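Local coordinates for D-threo-3-hydroxyaspartate dehydratase (Delftia, PDB 3WQC), which catalyses the pyridoxal-phosphate-dependent removal of ammonia from D-threo-3-hydroxyaspartate to give oxaloacetate and also dehydrates the L-threo and L-erythro isomers and D-serine, at residues Ala105-Arg110 against Gln135-Glu140; Tyr308-Leu314 against Arg354-Asn360. All blocks are in the same frame, centred on the assembly; numbering follows the deposited sequence. Where two conformers were deposited one is given.

Overall arrangement
Interaction 1 (105-110 against 135-140) belongs to the family's alanine-racemase-type N-terminal domain, a TIM barrel, and joins one outer helix to the loop that leads into strand 140-146. Interaction 2 (308-314 against 354-360) pairs two strands of the C-terminal, serine-dehydratase-type domain. Their centres lie 45 Å apart on opposite sides of the middle of the chain, with nearest atoms about 29 Å from each other, so they do not touch. Neither contributes to the pyridoxal-phosphate pocket. In interaction 2 the Asn360 side chain is about 13 Å from the cofactor and about 10 Å from a magnesium ion. In interaction 1 the Ala105 side chain lies about 13 Å from a magnesium ion.

Interaction 1 of 2, residues Ala105-Arg110 against Gln135-Glu140; sequences ALQLRR and QGEAFE
Two neighbouring arginines at the end of a helix part ways: Arg110 reaches the end of helix 122-135 and Arg109 the loop that follows, with Glu137 between them. Arg109 sends NE to Glu137 OE1 at 2.7 Å, a salt bridge that meets the oxygen on its anti side, with the guanidinium and carboxylate planes 63° apart. The bend at chi3 (63°) sets the guanidinium against the loop backbone, one face covered toward its rim by Phe139 CA and Glu140 N, while NH1 turns to the carbonyl of Leu115. In the conformer given, one of two deposited, the extended Arg110 uses NH2 for both Gln135 O, in the guanidinium plane, and Gln135 OE1, tilted from it, each at 3.1 Å. A water accepts from Arg110 NE and can donate to Glu137 OE2, a possible water-borne link to the carboxylate. Leu106 packs between Arg110 and Glu137: CD2 sits over the centre of that guanidinium, and CD1 meets Glu137 CB at 3.6 Å. The Phe139 ring carries Glu137 CG over one face and has Arg109 CD 3.6 Å from its CD1; Phe131 and Ile128 pack on it too. Gly136, with positive phi, ends helix 122-135 in a Schellman motif, and helix 102-110 packs on the loop from there to strand 140-146, a helix-to-strand connection on the outside of the alanine-racemase-type TIM barrel.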
ATOM      1  N   ALA B 105      20.294 -16.413  -3.292  1.00 11.59           N
ATOM      2  CA  ALA B 105      20.998 -16.378  -1.998  1.00 11.84           C
ATOM      3  C   ALA B 105      22.461 -16.837  -2.230  1.00 12.16           C
ATOM      4  O   ALA B 105      23.335 -16.230  -1.580  1.00 13.31           O
ATOM      5  CB  ALA B 105      20.292 -17.345  -1.054  1.00 12.47           C
ATOM      6  N   LEU B 106      22.669 -17.842  -3.073  1.00 10.81           N
ATOM      7  CA  LEU B 106      24.055 -18.320  -3.394  1.00 11.78           C
ATOM      8  C   LEU B 106      24.856 -17.155  -3.974  1.00 13.74           C
ATOM      9  O   LEU B 106      26.035 -16.926  -3.559  1.00 14.26           O
ATOM     10  CB  LEU B 106      23.962 -19.518  -4.340  1.00 13.79           C
ATOM     11  CG  LEU B 106      25.337 -20.037  -4.800  1.00 14.17           C
ATOM     12  CD1 LEU B 106      26.158 -20.551  -3.623  1.00 16.86           C
ATOM     13  CD2 LEU B 106      25.144 -21.048  -5.926  1.00 20.16           C
ATOM     14  N   GLN B 107      24.273 -16.459  -4.947  0.50 12.06           N
ATOM     15  CA  GLN B 107      25.050 -15.385  -5.590  0.50 12.51           C
ATOM     16  C   GLN B 107      25.443 -14.303  -4.597  0.50 13.10           C
ATOM     17  O   GLN B 107      26.577 -13.791  -4.649  0.50 13.55           O
ATOM     18  CB  GLN B 107      24.188 -14.790  -6.704  0.50 13.26           C
ATOM     19  CG  GLN B 107      23.945 -15.799  -7.823  0.50 19.58           C
ATOM     20  CD  GLN B 107      22.626 -15.582  -8.589  0.50 25.33           C
ATOM     21  OE1 GLN B 107      21.957 -14.548  -8.425  0.50 24.21           O
ATOM     22  NE2 GLN B 107      22.255 -16.567  -9.447  0.50 26.27           N
ATOM     23  N   LEU B 108      24.510 -13.894  -3.706  1.00 11.75           N
ATOM     24  CA  LEU B 108      24.805 -12.880  -2.689  1.00 12.34           C
ATOM     25  C   LEU B 108      25.999 -13.378  -1.823  1.00 12.73           C
ATOM     26  O   LEU B 108      26.913 -12.607  -1.518  1.00 14.05           O
ATOM     27  CB  LEU B 108      23.587 -12.608  -1.831  1.00 13.53           C
ATOM     28  CG  LEU B 108      22.688 -11.558  -2.457  1.00 14.25           C
ATOM     29  CD1 LEU B 108      21.314 -11.710  -1.812  1.00 17.55           C
ATOM     30  CD2 LEU B 108      23.212 -10.118  -2.185  1.00 18.39           C
ATOM     31  N   ARG B 109      25.908 -14.656  -1.353  1.00 12.52           N
ATOM     32  CA  ARG B 109      27.033 -15.136  -0.506  1.00 13.47           C
ATOM     33  C   ARG B 109      28.399 -15.153  -1.281  1.00 12.64           C
ATOM     34  O   ARG B 109      29.437 -14.794  -0.685  1.00 16.81           O
ATOM     35  CB  ARG B 109      26.699 -16.559   0.043  1.00 12.88           C
ATOM     36  CG  ARG B 109      25.643 -16.452   1.149  1.00 13.60           C
ATOM     37  CD  ARG B 109      25.210 -17.826   1.680  1.00 16.35           C
ATOM     38  NE  ARG B 109      26.372 -18.500   2.297  1.00 15.22           N
ATOM     39  CZ  ARG B 109      26.843 -18.247   3.532  1.00 17.45           C
ATOM     40  NH1 ARG B 109      26.192 -17.390   4.390  1.00 16.23           N
ATOM     41  NH2 ARG B 109      27.974 -18.864   3.960  1.00 20.42           N
ATOM     42  N   ARG B 110      28.350 -15.558  -2.559  1.00 12.78           N
ATOM     43  CA  ARG B 110      29.547 -15.640  -3.361  0.50 13.43           C
ATOM     44  C   ARG B 110      30.136 -14.269  -3.594  1.00 13.89           C
ATOM     45  O   ARG B 110      31.369 -14.186  -3.706  1.00 19.32           O
ATOM     46  CB  ARG B 110      29.299 -16.348  -4.679  0.50 15.36           C
ATOM     47  CG  ARG B 110      29.023 -17.838  -4.535  0.50 17.41           C
ATOM     48  CD  ARG B 110      28.709 -18.484  -5.929  0.50 24.03           C
ATOM     49  NE  ARG B 110      28.759 -19.967  -5.950  0.50 24.07           N
ATOM     50  CZ  ARG B 110      28.397 -20.760  -6.958  0.50 14.89           C
ATOM     51  NH1 ARG B 110      27.988 -20.234  -8.099  0.50 21.06           N
ATOM     52  NH2 ARG B 110      28.427 -22.141  -6.772  0.50 23.87           N
ATOM     53  N   GLN B 135      26.426 -27.085  -5.163  1.00 15.93           N
ATOM     54  CA  GLN B 135      27.142 -25.820  -5.491  1.00 16.59           C
ATOM     55  C   GLN B 135      28.394 -25.557  -4.676  1.00 18.76           C
ATOM     56  O   GLN B 135      29.038 -24.535  -4.858  1.00 23.13           O
ATOM     57  CB  GLN B 135      26.176 -24.629  -5.300  1.00 16.86           C
ATOM     58  CG  GLN B 135      24.964 -24.784  -6.228  1.00 16.47           C
ATOM     59  CD  GLN B 135      25.305 -24.705  -7.687  1.00 18.52           C
ATOM     60  OE1 GLN B 135      26.260 -23.986  -8.057  1.00 25.64           O
ATOM     61  NE2 GLN B 135      24.612 -25.490  -8.528  1.00 25.80           N
ATOM     62  N   GLY B 136      28.721 -26.441  -3.727  1.00 16.95           N
ATOM     63  CA  GLY B 136      29.888 -26.258  -2.843  1.00 18.60           C
ATOM     64  C   GLY B 136      29.737 -25.085  -1.875  1.00 17.01           C
ATOM     65  O   GLY B 136      30.693 -24.323  -1.627  1.00 22.38           O
ATOM     66  N   GLU B 137      28.516 -24.917  -1.349  1.00 15.64           N
ATOM     67  CA  GLU B 137      28.236 -23.790  -0.462  1.00 15.71           C
ATOM     68  C   GLU B 137      27.667 -24.299   0.862  1.00 14.27           C
ATOM     69  O   GLU B 137      26.634 -24.985   0.863  1.00 15.65           O
ATOM     70  CB  GLU B 137      27.193 -22.783  -1.063  1.00 15.85           C
ATOM     71  CG  GLU B 137      26.968 -21.530  -0.229  1.00 17.10           C
ATOM     72  CD  GLU B 137      28.180 -20.615  -0.166  1.00 19.37           C
ATOM     73  OE1 GLU B 137      28.217 -19.723   0.718  1.00 20.10           O
ATOM     74  OE2 GLU B 137      29.078 -20.743  -1.034  1.00 22.92           O
ATOM     75  N   ALA B 138      28.335 -23.963   1.976  1.00 15.52           N
ATOM     76  CA  ALA B 138      27.847 -24.296   3.309  1.00 14.74           C
ATOM     77  C   ALA B 138      26.975 -23.100   3.733  1.00 14.16           C
ATOM     78  O   ALA B 138      27.410 -22.175   4.434  1.00 16.42           O
ATOM     79  CB  ALA B 138      28.961 -24.552   4.281  1.00 16.56           C
ATOM     80  N   PHE B 139      25.736 -23.107   3.287  1.00 12.11           N
ATOM     81  CA  PHE B 139      24.816 -22.031   3.722  1.00 10.88           C
ATOM     82  C   PHE B 139      24.684 -21.974   5.220  1.00 10.83           C
ATOM     83  O   PHE B 139      24.658 -23.087   5.872  1.00 13.35           O
ATOM     84  CB  PHE B 139      23.385 -22.297   3.183  1.00 10.83           C
ATOM     85  CG  PHE B 139      23.285 -22.078   1.672  1.00  9.70           C
ATOM     86  CD1 PHE B 139      23.098 -20.748   1.193  1.00 12.90           C
ATOM     87  CD2 PHE B 139      23.323 -23.141   0.736  1.00 12.26           C
ATOM     88  CE1 PHE B 139      22.941 -20.522  -0.209  1.00 12.45           C
ATOM     89  CE2 PHE B 139      23.215 -22.917  -0.613  1.00 13.69           C
ATOM     90  CZ  PHE B 139      23.014 -21.614  -1.103  1.00 13.64           C
ATOM     91  N   GLU B 140      24.488 -20.763   5.791  1.00 11.17           N
ATOM     92  CA  GLU B 140      24.176 -20.661   7.213  1.00 11.15           C
ATOM     93  C   GLU B 140      22.658 -20.594   7.311  1.00 10.57           C
ATOM     94  O   GLU B 140      22.006 -19.712   6.652  1.00 12.11           O
ATOM     95  CB  GLU B 140      24.804 -19.409   7.815  1.00 13.19           C
ATOM     96  CG  GLU B 140      24.458 -19.356   9.309  1.00 13.20           C
ATOM     97  CD  GLU B 140      25.226 -18.297  10.061  1.00 14.92           C
ATOM     98  OE1 GLU B 140      24.783 -18.010  11.235  1.00 15.29           O
ATOM     99  OE2 GLU B 140      26.307 -17.792   9.594  1.00 18.95           O
TER
HETATM  100  O   HOH W   1      29.712 -21.752  -3.639  0.50 32.03           O

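Interaction 2 of 2, residues Tyr308-Leu314 against Arg354-Asn360; sequences YGQVCDL and RLRILPN
Strands 310-312 and 354-358 pair as antiparallel neighbours in the mixed beta sheet of the C-terminal domain, where 354-358 also pairs with strand 268-278. Gln310 with Leu358 and Cys312 with Arg356 are hydrogen-bonded pairs, flanking the non-hydrogen-bonded pair Val311-Ile357. The straightest of the four backbone bonds runs from Arg356 N to Cys312 O (3.0 Å, 172°).

On one face, Cys312 has SG anti to its carbonyl carbon (chi1 -60°), which brings the sulfur to 3.6 Å from Leu358 CG; both residues also lie on Val318. Gln310 leads off this face: its chain folds at chi2 and NE2 turns back to bond the Val311 carbonyl, leaving CB to meet Leu358 CB. The other face is apolar, Val311 splitting its methyls between Ile357 and Leu355: CG2 faces Ile357 CD1, and CG1 faces Leu355 CD1 at 4.2 Å. Ile357 aims its other branch, CG2, at Gly309 CA, 3.6 Å away, where the extended positive-phi backbone of the glycine has no side chain to collide with it.

Water extends the pairing at each end. One bridges Tyr308 O to Asn360 N and ND2, and Asn360 OD1 goes on to Thr299. The other joins Leu314 N to Arg354 O. There Leu314 and Arg354 run side by side, CD1 against CB, while the Arg354 guanidinium reaches the carbonyls of Leu15 and Leu18.

Arg356 closes this end. A bend at chi3 (71°) turns its guanidinium toward the backbone of Leu314; NE goes to Ser269 OG, and NH2 bonds Leu314 O at 3.0 Å, the oxygen lying in the guanidinium plane although the nitrogen sits above the plane of the carbonyl.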
ATOM      1  N   TYR B 308      -7.910   6.632   9.319  1.00 14.84           N
ATOM      2  CA  TYR B 308      -6.743   6.552   8.491  1.00 14.96           C
ATOM      3  C   TYR B 308      -5.607   7.468   8.953  1.00 14.39           C
ATOM      4  O   TYR B 308      -4.599   7.629   8.243  1.00 16.28           O
ATOM      5  CB  TYR B 308      -7.108   6.840   7.013  1.00 14.14           C
ATOM      6  CG  TYR B 308      -7.826   5.692   6.401  1.00 13.68           C
ATOM      7  CD1 TYR B 308      -9.253   5.544   6.424  1.00 15.97           C
ATOM      8  CD2 TYR B 308      -7.074   4.683   5.719  1.00 15.06           C
ATOM      9  CE1 TYR B 308      -9.881   4.419   5.863  1.00 16.70           C
ATOM     10  CE2 TYR B 308      -7.725   3.574   5.193  1.00 17.18           C
ATOM     11  CZ  TYR B 308      -9.072   3.461   5.220  1.00 15.91           C
ATOM     12  OH  TYR B 308      -9.683   2.389   4.641  1.00 19.58           O
ATOM     13  N   GLY B 309      -5.718   8.039  10.181  1.00 15.48           N
ATOM     14  CA  GLY B 309      -4.563   8.708  10.760  1.00 15.65           C
ATOM     15  C   GLY B 309      -4.979   9.859  11.656  1.00 16.22           C
ATOM     16  O   GLY B 309      -6.057  10.439  11.449  1.00 18.22           O
ATOM     17  N   GLN B 310      -4.104  10.175  12.595  1.00 15.88           N
ATOM     18  CA  GLN B 310      -4.317  11.327  13.491  1.00 15.64           C
ATOM     19  C   GLN B 310      -3.836  12.616  12.834  1.00 18.20           C
ATOM     20  O   GLN B 310      -2.700  12.727  12.416  1.00 18.34           O
ATOM     21  CB  GLN B 310      -3.521  11.125  14.796  1.00 18.41           C
ATOM     22  CG  GLN B 310      -3.529  12.347  15.732  1.00 17.34           C
ATOM     23  CD  GLN B 310      -4.936  12.688  16.170  1.00 18.71           C
ATOM     24  OE1 GLN B 310      -5.671  11.834  16.679  1.00 23.03           O
ATOM     25  NE2 GLN B 310      -5.348  13.995  15.988  1.00 21.66           N
ATOM     26  N   VAL B 311      -4.705  13.645  12.826  1.00 19.02           N
ATOM     27  CA  VAL B 311      -4.319  14.940  12.198  1.00 20.20           C
ATOM     28  C   VAL B 311      -3.388  15.721  13.148  1.00 17.17           C
ATOM     29  O   VAL B 311      -3.723  15.828  14.413  1.00 20.87           O
ATOM     30  CB  VAL B 311      -5.589  15.745  11.957  1.00 18.56           C
ATOM     31  CG1 VAL B 311      -5.235  17.180  11.513  1.00 20.69           C
ATOM     32  CG2 VAL B 311      -6.461  15.038  10.922  1.00 19.97           C
ATOM     33  N   CYS B 312      -2.324  16.311  12.636  1.00 18.42           N
ATOM     34  CA  CYS B 312      -1.453  17.206  13.366  1.00 21.54           C
ATOM     35  C   CYS B 312      -1.345  18.462  12.529  1.00 22.11           C
ATOM     36  O   CYS B 312      -1.589  18.451  11.282  1.00 20.11           O
ATOM     37  CB  CYS B 312      -0.030  16.622  13.454  1.00 20.55           C
ATOM     38  SG  CYS B 312      -0.007  15.032  14.291  1.00 23.97           S
ATOM     39  N   ASP B 313      -0.956  19.560  13.167  1.00 23.03           N
ATOM     40  CA  ASP B 313      -0.708  20.778  12.393  1.00 21.58           C
ATOM     41  C   ASP B 313       0.629  20.679  11.638  1.00 23.57           C
ATOM     42  O   ASP B 313       1.379  19.646  11.753  1.00 23.24           O
ATOM     43  CB  ASP B 313      -0.831  21.983  13.312  1.00 27.40           C
ATOM     44  CG  ASP B 313       0.209  22.010  14.464  1.00 29.43           C
ATOM     45  OD1 ASP B 313       1.293  21.376  14.284  1.00 28.37           O
ATOM     46  OD2 ASP B 313      -0.048  22.751  15.493  1.00 34.16           O
ATOM     47  N   LEU B 314       0.974  21.737  10.901  1.00 24.92           N
ATOM     48  CA  LEU B 314       2.219  21.769  10.142  1.00 22.26           C
ATOM     49  C   LEU B 314       3.448  21.584  11.008  1.00 22.69           C
ATOM     50  O   LEU B 314       4.497  21.098  10.524  1.00 24.75           O
ATOM     51  CB  LEU B 314       2.290  23.065   9.308  1.00 21.98           C
ATOM     52  CG  LEU B 314       3.435  23.225   8.310  1.00 26.85           C
ATOM     53  CD1 LEU B 314       3.519  22.020   7.315  1.00 27.36           C
ATOM     54  CD2 LEU B 314       3.184  24.567   7.570  1.00 29.62           C
ATOM     55  N   ARG B 354      -1.722  23.145   5.051  1.00 18.71           N
ATOM     56  CA  ARG B 354      -0.896  21.905   5.146  1.00 20.52           C
ATOM     57  C   ARG B 354      -1.016  21.311   6.529  1.00 19.64           C
ATOM     58  O   ARG B 354      -0.935  22.041   7.574  1.00 23.37           O
ATOM     59  CB  ARG B 354       0.562  22.210   4.863  1.00 24.50           C
ATOM     60  CG  ARG B 354       0.745  22.528   3.416  1.00 22.59           C
ATOM     61  CD  ARG B 354       2.147  22.836   3.046  1.00 29.54           C
ATOM     62  NE  ARG B 354       2.042  22.879   1.576  1.00 30.39           N
ATOM     63  CZ  ARG B 354       2.870  22.313   0.709  1.00 21.93           C
ATOM     64  NH1 ARG B 354       4.004  21.804   1.124  1.00 21.35           N
ATOM     65  NH2 ARG B 354       2.571  22.368  -0.591  1.00 25.52           N
ATOM     66  N   LEU B 355      -1.164  19.991   6.582  1.00 18.25           N
ATOM     67  CA  LEU B 355      -1.358  19.237   7.851  1.00 18.60           C
ATOM     68  C   LEU B 355      -0.381  18.061   7.807  1.00 19.32           C
ATOM     69  O   LEU B 355       0.199  17.768   6.763  1.00 17.68           O
ATOM     70  CB  LEU B 355      -2.762  18.669   7.891  1.00 20.86           C
ATOM     71  CG  LEU B 355      -3.874  19.675   7.947  1.00 23.18           C
ATOM     72  CD1 LEU B 355      -5.205  18.988   7.765  1.00 22.09           C
ATOM     73  CD2 LEU B 355      -3.782  20.502   9.250  1.00 24.82           C
ATOM     74  N   ARG B 356      -0.168  17.386   8.923  1.00 17.87           N
ATOM     75  CA  ARG B 356       0.662  16.181   8.930  1.00 16.92           C
ATOM     76  C   ARG B 356      -0.198  15.067   9.546  1.00 17.70           C
ATOM     77  O   ARG B 356      -0.826  15.270  10.566  1.00 21.06           O
ATOM     78  CB  ARG B 356       1.970  16.450   9.729  1.00 17.93           C
ATOM     79  CG  ARG B 356       2.865  17.342   8.861  1.00 18.52           C
ATOM     80  CD  ARG B 356       3.974  17.957   9.683  1.00 19.63           C
ATOM     81  NE  ARG B 356       5.005  17.007  10.116  1.00 18.92           N
ATOM     82  CZ  ARG B 356       6.075  17.398  10.818  1.00 18.14           C
ATOM     83  NH1 ARG B 356       6.978  16.480  11.169  1.00 21.47           N
ATOM     84  NH2 ARG B 356       6.220  18.685  11.213  1.00 21.78           N
ATOM     85  N   ILE B 357      -0.163  13.893   8.970  1.00 16.50           N
ATOM     86  CA  ILE B 357      -1.041  12.820   9.462  1.00 16.15           C
ATOM     87  C   ILE B 357      -0.191  11.696  10.037  1.00 15.87           C
ATOM     88  O   ILE B 357       0.758  11.204   9.366  1.00 16.38           O
ATOM     89  CB  ILE B 357      -1.920  12.225   8.329  1.00 15.11           C
ATOM     90  CG1 ILE B 357      -2.586  13.309   7.399  1.00 18.46           C
ATOM     91  CG2 ILE B 357      -2.852  11.150   8.824  1.00 16.10           C
ATOM     92  CD1 ILE B 357      -3.512  14.201   8.212  1.00 21.12           C
ATOM     93  N   LEU B 358      -0.412  11.344  11.306  1.00 15.47           N
ATOM     94  CA  LEU B 358       0.339  10.211  11.861  1.00 15.30           C
ATOM     95  C   LEU B 358      -0.314   8.912  11.391  1.00 14.32           C
ATOM     96  O   LEU B 358      -1.540   8.767  11.459  1.00 15.64           O
ATOM     97  CB  LEU B 358       0.323  10.212  13.433  1.00 17.24           C
ATOM     98  CG  LEU B 358       0.896  11.509  14.076  1.00 16.95           C
ATOM     99  CD1 LEU B 358       0.733  11.392  15.620  1.00 20.09           C
ATOM    100  CD2 LEU B 358       2.332  11.703  13.593  1.00 20.16           C
ATOM    101  N   PRO B 359       0.520   7.919  11.004  1.00 14.57           N
ATOM    102  CA  PRO B 359      -0.009   6.704  10.403  1.00 16.04           C
ATOM    103  C   PRO B 359      -0.463   5.645  11.432  1.00 14.32           C
ATOM    104  O   PRO B 359       0.104   5.590  12.562  1.00 14.33           O
ATOM    105  CB  PRO B 359       1.224   6.130   9.689  1.00 14.95           C
ATOM    106  CG  PRO B 359       2.388   6.600  10.534  1.00 16.71           C
ATOM    107  CD  PRO B 359       1.986   8.011  10.970  1.00 16.95           C
ATOM    108  N   ASN B 360      -1.396   4.771  11.030  1.00 13.81           N
ATOM    109  CA  ASN B 360      -1.681   3.562  11.813  1.00 12.11           C
ATOM    110  C   ASN B 360      -0.399   2.688  11.893  1.00 13.76           C
ATOM    111  O   ASN B 360      -0.067   2.270  13.035  1.00 14.61           O
ATOM    112  CB  ASN B 360      -2.749   2.675  11.143  1.00 13.08           C
ATOM    113  CG  ASN B 360      -4.184   3.232  11.351  1.00 16.04           C
ATOM    114  OD1 ASN B 360      -4.967   2.580  12.054  1.00 15.79           O
ATOM    115  ND2 ASN B 360      -4.546   4.399  10.816  1.00 14.64           N
TER
HETATM  116  O   HOH W   2      -2.853   5.556   8.666  1.00 14.75           O
HETATM  117  O   HOH W   3      -1.335  23.340   9.924  1.00 28.40           O